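Local coordinates for protein scallop myosin (Argopecten irradians, PDB 1WDC) that serves as the regulatory light chain of molluscan striated-muscle myosin, a calcium-binding subunit responsible for calcium-dependent binding and calcium-dependent Mg-ATPase activity, at residues Glu19-Glu22 against Ala23-Met26; Val142-Thr145 against Ala146-Gly150; Met125-Thr128 against Phe129-Ala132. One frame throughout, in Å; residues are numbered along the deposited sequence.

Each contact is a short stretch of one helix, in which residues mostly three or four apart meet. Contact 1 lies on helix 14-27, the helix leading into the EF-hand loop that holds the magnesium ion, and its F24 side chain comes within about 7 Å of that ion. Contacts 2 and 3 belong to the other half of the chain, on helices 141-149 and 122-131, away from the metal. Their centres are 13 Å apart and they touch: F144 CZ lies 4.0 Å from T128 CG2, and M147 packs on E131. Contact 1 touches neither. The centres of contacts 1 and 2 are 23 Å apart. The centres of contacts 1 and 3 are 29 Å apart.

Contact 1 (Glu19-Glu22 against Ala23-Met26); sequences EMKE and AFSM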
loop_
_atom_site.group_PDB
_atom_site.type_symbol
_atom_site.label_atom_id
_atom_site.label_comp_id
_atom_site.label_asym_id
_atom_site.label_seq_id
_atom_site.Cartn_x
_atom_site.Cartn_y
_atom_site.Cartn_z
ATOM N N GLU B 19 35.196 9.765 -1.899
ATOM C CA GLU B 19 34.771 10.295 -3.205
ATOM C C GLU B 19 34.549 11.802 -3.204
ATOM O O GLU B 19 34.675 12.433 -4.253
ATOM C CB GLU B 19 33.457 9.677 -3.622
ATOM C CG GLU B 19 33.553 8.426 -4.422
ATOM C CD GLU B 19 32.227 7.677 -4.429
ATOM O OE1 GLU B 19 31.148 8.325 -4.355
ATOM O OE2 GLU B 19 32.271 6.428 -4.443
ATOM N N MET B 20 34.018 12.316 -2.088
ATOM C CA MET B 20 33.698 13.744 -1.897
ATOM C C MET B 20 34.921 14.655 -1.738
ATOM O O MET B 20 34.868 15.847 -2.038
ATOM C CB MET B 20 32.793 13.917 -0.683
ATOM C CG MET B 20 31.600 13.010 -0.695
ATOM S SD MET B 20 30.124 13.888 -0.268
ATOM C CE MET B 20 28.924 13.008 -1.271
ATOM N N LYS B 21 35.941 14.109 -1.093
ATOM C CA LYS B 21 37.269 14.680 -1.053
ATOM C C LYS B 21 37.783 15.016 -2.451
ATOM O O LYS B 21 38.394 16.048 -2.649
ATOM C CB LYS B 21 38.203 13.671 -0.382
ATOM C CG LYS B 21 38.927 14.195 0.832
ATOM C CD LYS B 21 40.126 15.034 0.409
ATOM C CE LYS B 21 40.302 16.241 1.330
ATOM N NZ LYS B 21 39.171 17.209 1.194
ATOM N N GLU B 22 37.595 14.107 -3.401
ATOM C CA GLU B 22 38.096 14.294 -4.761
ATOM C C GLU B 22 37.200 15.242 -5.537
ATOM O O GLU B 22 37.665 15.941 -6.424
ATOM C CB GLU B 22 38.171 12.955 -5.511
ATOM C CG GLU B 22 39.576 12.580 -6.035
ATOM C CD GLU B 22 40.008 13.331 -7.324
ATOM O OE1 GLU B 22 40.305 14.556 -7.242
ATOM O OE2 GLU B 22 40.138 12.673 -8.400
ATOM N N ALA B 23 35.897 15.146 -5.297
ATOM C CA ALA B 23 34.945 16.085 -5.869
ATOM C C ALA B 23 35.287 17.462 -5.321
ATOM O O ALA B 23 35.428 18.412 -6.087
ATOM C CB ALA B 23 33.516 15.707 -5.482
ATOM N N PHE B 24 35.584 17.518 -4.024
ATOM C CA PHE B 24 35.848 18.783 -3.364
ATOM C C PHE B 24 37.102 19.513 -3.874
ATOM O O PHE B 24 37.145 20.748 -3.890
ATOM C CB PHE B 24 35.951 18.582 -1.848
ATOM C CG PHE B 24 36.295 19.832 -1.105
ATOM C CD1 PHE B 24 37.626 20.235 -0.984
ATOM C CD2 PHE B 24 35.278 20.695 -0.676
ATOM C CE1 PHE B 24 37.941 21.492 -0.475
ATOM C CE2 PHE B 24 35.573 21.960 -0.157
ATOM C CZ PHE B 24 36.909 22.364 -0.064
ATOM N N SER B 25 38.141 18.760 -4.229
ATOM C CA SER B 25 39.390 19.362 -4.696
ATOM C C SER B 25 39.418 19.699 -6.206
ATOM O O SER B 25 40.388 20.268 -6.723
ATOM C CB SER B 25 40.567 18.455 -4.313
ATOM O OG SER B 25 40.367 17.138 -4.786
ATOM N N MET B 26 38.312 19.422 -6.886
ATOM C CA MET B 26 38.096 19.867 -8.260
ATOM C C MET B 26 37.174 21.077 -8.262
ATOM O O MET B 26 37.229 21.906 -9.178
ATOM C CB MET B 26 37.434 18.757 -9.060
ATOM C CG MET B 26 38.356 18.017 -9.970
ATOM S SD MET B 26 37.343 17.166 -11.153
ATOM C CE MET B 26 36.857 18.534 -12.279
#
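With OG set between its backbone N and carbonyl carbon (chi1 54°), S25 turns its hydroxyl back along the helix onto K21 O. The S25 OG to K21 O distance is 3.1 Å, and the hydroxyl arrives in the carbonyl plane, on a lone pair. S25 N approaches the same oxygen from above that plane, so one residue grips K21 O with two bonds, and the OG bond probably holds the side chain in this rotation. F24 has CG anti to its backbone N (chi1 177°), which carries the ring off the helix beside the bent K21 chain; K21 NZ ends 4.0 Å from F24 CD1, oblique to the ring. Along the same turns F24 N donates to M20 O at 2.7 Å and A23 N to E19 O at 3.2 Å. E22 OE1 comes to 3.6 Å from S25 OG. This is the helix entering the magnesium-bound EF-hand loop, and the F24 side chain lies close to that of the metal ligand D28. Across from it stands helix 69-79, where F72 meets the F24 ring edge-to-face, F69 makes a cation-pi contact with K21, and M20 packs on F69, F72 and F76.

Contact 2 (Val142-Thr145 against Ala146-Gly150); sequences VKFT and AMIKG
I148 lies over one face of the F144 ring, its CG1 4.2 Å from the centroid of that ring and 28° off the normal, a CH-pi contact. The end of the same branch reaches the rim, with I148 CD1 3.5 Å from F144 CE2. M147 comes to another part of the ring: its methyl CE sits 3.7 Å from F144 CD1, in an oblique approach. Both meetings depend on the first torsion of F144, whose chi1 of 179° points CG away from the backbone N and swings the ring alongside the carbonyl, toward the following turn. Replacing the ring by an alanine is likely to leave I148 CG1 and M147 CE without the surface they pack on, and their chains freer to turn. I148 N donates to F144 O at 2.8 Å and M147 N to K143 O at 3.0 Å, the regular bonds of the helix, which put I148 one turn on from F144. This is the last helix of the C-terminal half, which is built as a second EF-hand pair in light chains of this family. Farther out, the ring also meets F139 and P133, and T128 on helix 122-131, while apolar and aromatic side chains of another protein chain pack on F144, M147 and I148. T145 OG1 is turned back to bond Y141 O, and K149 NZ reaches D84 O.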
loop_
_atom_site.group_PDB
_atom_site.type_symbol
_atom_site.label_atom_id
_atom_site.label_comp_id
_atom_site.label_asym_id
_atom_site.label_seq_id
_atom_site.Cartn_x
_atom_site.Cartn_y
_atom_site.Cartn_z
ATOM N N VAL B 142 14.139 -3.222 -9.026
ATOM C CA VAL B 142 15.407 -3.517 -8.403
ATOM C C VAL B 142 16.387 -2.466 -8.913
ATOM O O VAL B 142 17.078 -1.826 -8.122
ATOM C CB VAL B 142 15.911 -4.931 -8.728
ATOM C CG1 VAL B 142 17.224 -5.149 -8.080
ATOM C CG2 VAL B 142 14.958 -5.970 -8.208
ATOM N N LYS B 143 16.278 -2.136 -10.199
ATOM C CA LYS B 143 17.216 -1.217 -10.811
ATOM C C LYS B 143 16.882 0.172 -10.450
ATOM O O LYS B 143 17.758 1.007 -10.399
ATOM C CB LYS B 143 17.207 -1.319 -12.328
ATOM C CG LYS B 143 18.479 -1.940 -12.887
ATOM C CD LYS B 143 19.667 -1.853 -11.867
ATOM C CE LYS B 143 19.827 -3.148 -11.021
ATOM N NZ LYS B 143 20.557 -2.953 -9.706
ATOM N N PHE B 144 15.594 0.464 -10.459
ATOM C CA PHE B 144 15.113 1.751 -10.009
ATOM C C PHE B 144 15.571 2.069 -8.563
ATOM O O PHE B 144 15.906 3.209 -8.245
ATOM C CB PHE B 144 13.596 1.783 -10.094
ATOM C CG PHE B 144 13.000 3.070 -9.614
ATOM C CD1 PHE B 144 12.920 4.167 -10.457
ATOM C CD2 PHE B 144 12.496 3.181 -8.317
ATOM C CE1 PHE B 144 12.332 5.354 -10.014
ATOM C CE2 PHE B 144 11.916 4.357 -7.881
ATOM C CZ PHE B 144 11.831 5.441 -8.724
ATOM N N THR B 145 15.528 1.085 -7.675
ATOM C CA THR B 145 15.981 1.298 -6.309
ATOM C C THR B 145 17.468 1.665 -6.245
ATOM O O THR B 145 17.820 2.637 -5.580
ATOM C CB THR B 145 15.704 0.061 -5.442
ATOM O OG1 THR B 145 14.290 -0.202 -5.420
ATOM C CG2 THR B 145 16.197 0.282 -4.036
ATOM N N ALA B 146 18.328 0.911 -6.939
ATOM C CA ALA B 146 19.730 1.278 -7.110
ATOM C C ALA B 146 19.923 2.717 -7.646
ATOM O O ALA B 146 20.606 3.518 -7.027
ATOM C CB ALA B 146 20.402 0.284 -8.018
ATOM N N MET B 147 19.204 3.066 -8.710
ATOM C CA MET B 147 19.170 4.417 -9.260
ATOM C C MET B 147 18.780 5.457 -8.230
ATOM O O MET B 147 19.285 6.573 -8.250
ATOM C CB MET B 147 18.180 4.497 -10.424
ATOM C CG MET B 147 17.569 5.882 -10.635
ATOM S SD MET B 147 16.893 6.151 -12.305
ATOM C CE MET B 147 15.255 6.624 -11.897
ATOM N N ILE B 148 17.744 5.151 -7.459
ATOM C CA ILE B 148 17.228 6.040 -6.416
ATOM C C ILE B 148 18.139 6.131 -5.171
ATOM O O ILE B 148 18.115 7.130 -4.458
ATOM C CB ILE B 148 15.798 5.607 -6.054
ATOM C CG1 ILE B 148 14.828 6.575 -6.674
ATOM C CG2 ILE B 148 15.556 5.486 -4.550
ATOM C CD1 ILE B 148 13.583 6.672 -5.851
ATOM N N LYS B 149 19.061 5.178 -5.030
ATOM C CA LYS B 149 19.995 5.162 -3.920
ATOM C C LYS B 149 21.443 5.324 -4.342
ATOM O O LYS B 149 22.325 5.318 -3.495
ATOM C CB LYS B 149 19.852 3.873 -3.134
ATOM C CG LYS B 149 18.541 3.768 -2.424
ATOM C CD LYS B 149 18.752 3.853 -0.945
ATOM C CE LYS B 149 19.084 5.277 -0.489
ATOM N NZ LYS B 149 19.756 5.327 0.870
ATOM N N GLY B 150 21.695 5.361 -5.650
ATOM C CA GLY B 150 23.042 5.589 -6.158
ATOM C C GLY B 150 23.939 4.377 -6.356
ATOM O O GLY B 150 25.054 4.507 -6.851
#

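Contact 3 (Met125-Thr128 against Phe129-Ala132); sequences MRMT and FKEA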
loop_
_atom_site.group_PDB
_atom_site.type_symbol
_atom_site.label_atom_id
_atom_site.label_comp_id
_atom_site.label_asym_id
_atom_site.label_seq_id
_atom_site.Cartn_x
_atom_site.Cartn_y
_atom_site.Cartn_z
ATOM N N MET B 125 4.775 12.562 -10.920
ATOM C CA MET B 125 4.561 11.361 -11.754
ATOM C C MET B 125 5.400 11.462 -13.031
ATOM O O MET B 125 6.194 10.568 -13.380
ATOM C CB MET B 125 3.058 11.205 -12.127
ATOM C CG MET B 125 2.148 10.573 -11.052
ATOM S SD MET B 125 2.670 8.953 -10.432
ATOM C CE MET B 125 2.785 8.118 -11.879
ATOM N N ARG B 126 5.275 12.619 -13.664
ATOM C CA ARG B 126 6.064 12.947 -14.823
ATOM C C ARG B 126 7.581 12.712 -14.549
ATOM O O ARG B 126 8.284 12.038 -15.344
ATOM C CB ARG B 126 5.778 14.406 -15.163
ATOM C CG ARG B 126 5.784 14.749 -16.638
ATOM C CD ARG B 126 6.259 16.185 -16.845
ATOM N NE ARG B 126 7.648 16.176 -17.286
ATOM C CZ ARG B 126 8.600 17.000 -16.862
ATOM N NH1 ARG B 126 8.306 18.174 -16.307
ATOM N NH2 ARG B 126 9.855 16.695 -17.148
ATOM N N MET B 127 8.043 13.176 -13.376
ATOM C CA MET B 127 9.469 13.189 -13.023
ATOM C C MET B 127 10.010 11.834 -12.618
ATOM O O MET B 127 11.173 11.538 -12.846
ATOM C CB MET B 127 9.751 14.186 -11.889
ATOM C CG MET B 127 9.777 15.667 -12.295
ATOM S SD MET B 127 10.391 15.996 -14.013
ATOM C CE MET B 127 12.113 15.316 -13.975
ATOM N N THR B 128 9.188 11.041 -11.948
ATOM C CA THR B 128 9.606 9.725 -11.505
ATOM C C THR B 128 9.853 8.833 -12.686
ATOM O O THR B 128 10.857 8.124 -12.747
ATOM C CB THR B 128 8.526 9.115 -10.677
ATOM O OG1 THR B 128 8.363 9.904 -9.508
ATOM C CG2 THR B 128 8.876 7.723 -10.286
ATOM N N PHE B 129 8.914 8.862 -13.623
ATOM C CA PHE B 129 8.932 7.905 -14.719
ATOM C C PHE B 129 9.689 8.409 -15.967
ATOM O O PHE B 129 10.016 7.620 -16.853
ATOM C CB PHE B 129 7.495 7.468 -15.085
ATOM C CG PHE B 129 6.828 6.598 -14.042
ATOM C CD1 PHE B 129 7.213 5.284 -13.859
ATOM C CD2 PHE B 129 5.921 7.137 -13.145
ATOM C CE1 PHE B 129 6.711 4.543 -12.773
ATOM C CE2 PHE B 129 5.438 6.388 -12.071
ATOM C CZ PHE B 129 5.838 5.115 -11.894
ATOM N N LYS B 130 10.038 9.695 -15.993
ATOM C CA LYS B 130 11.046 10.214 -16.929
ATOM C C LYS B 130 12.360 9.411 -16.831
ATOM O O LYS B 130 13.035 9.152 -17.840
ATOM C CB LYS B 130 11.310 11.705 -16.622
ATOM C CG LYS B 130 12.044 12.501 -17.714
ATOM C CD LYS B 130 11.867 14.014 -17.529
ATOM C CE LYS B 130 12.402 14.793 -18.735
ATOM N NZ LYS B 130 13.393 15.862 -18.353
ATOM N N GLU B 131 12.645 8.909 -15.631
ATOM C CA GLU B 131 13.931 8.295 -15.354
ATOM C C GLU B 131 13.919 6.756 -15.283
ATOM O O GLU B 131 14.942 6.113 -15.552
ATOM C CB GLU B 131 14.485 8.894 -14.065
ATOM C CG GLU B 131 15.885 9.499 -14.217
ATOM C CD GLU B 131 16.014 10.462 -15.406
ATOM O OE1 GLU B 131 15.138 11.347 -15.574
ATOM O OE2 GLU B 131 17.013 10.350 -16.155
ATOM N N ALA B 132 12.710 6.201 -15.176
ATOM C CA ALA B 132 12.471 4.817 -14.751
ATOM C C ALA B 132 12.863 3.740 -15.785
ATOM O O ALA B 132 12.587 3.877 -16.988
ATOM C CB ALA B 132 11.008 4.657 -14.361
#
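One face of the F129 ring is covered by the methyl of T128: T128 CG2 stands 4.2 Å from the centroid of the F129 ring and only 13° off the normal, a CH-pi contact. M125 comes instead to the edge, SD lying 5.4 Å from the centroid of the F129 ring and close to its plane, a Met-aromatic contact. The second flat group, the R126 guanidinium, has M127 SD over one face and the aliphatic part of K130 at its edge, with R126 NH2 3.4 Å from K130 CD. The long K130 chain runs alongside R126 in the same direction, and K130 NZ ends 3.8 Å from R126 NH2; two like charges so close probably disfavour each other to some degree. M127 CE flanks the same lysine, 3.8 Å from K130 CD. In T128 a chi1 of -64° keeps OG1 beside the backbone N, where it bonds E124 O, so the polar end is satisfied along the helix while the methyl faces the ring. Backbone bonds hold the turn, F129 N to M125 O at 3.2 Å and K130 N to R126 O at 3.0 Å. F129 packs on I106, I109 and L113, and both M125 and T128 touch F120. This is consistent with an amphipathic helix of an EF-hand lobe, packed on helix 106-115 and on another protein chain.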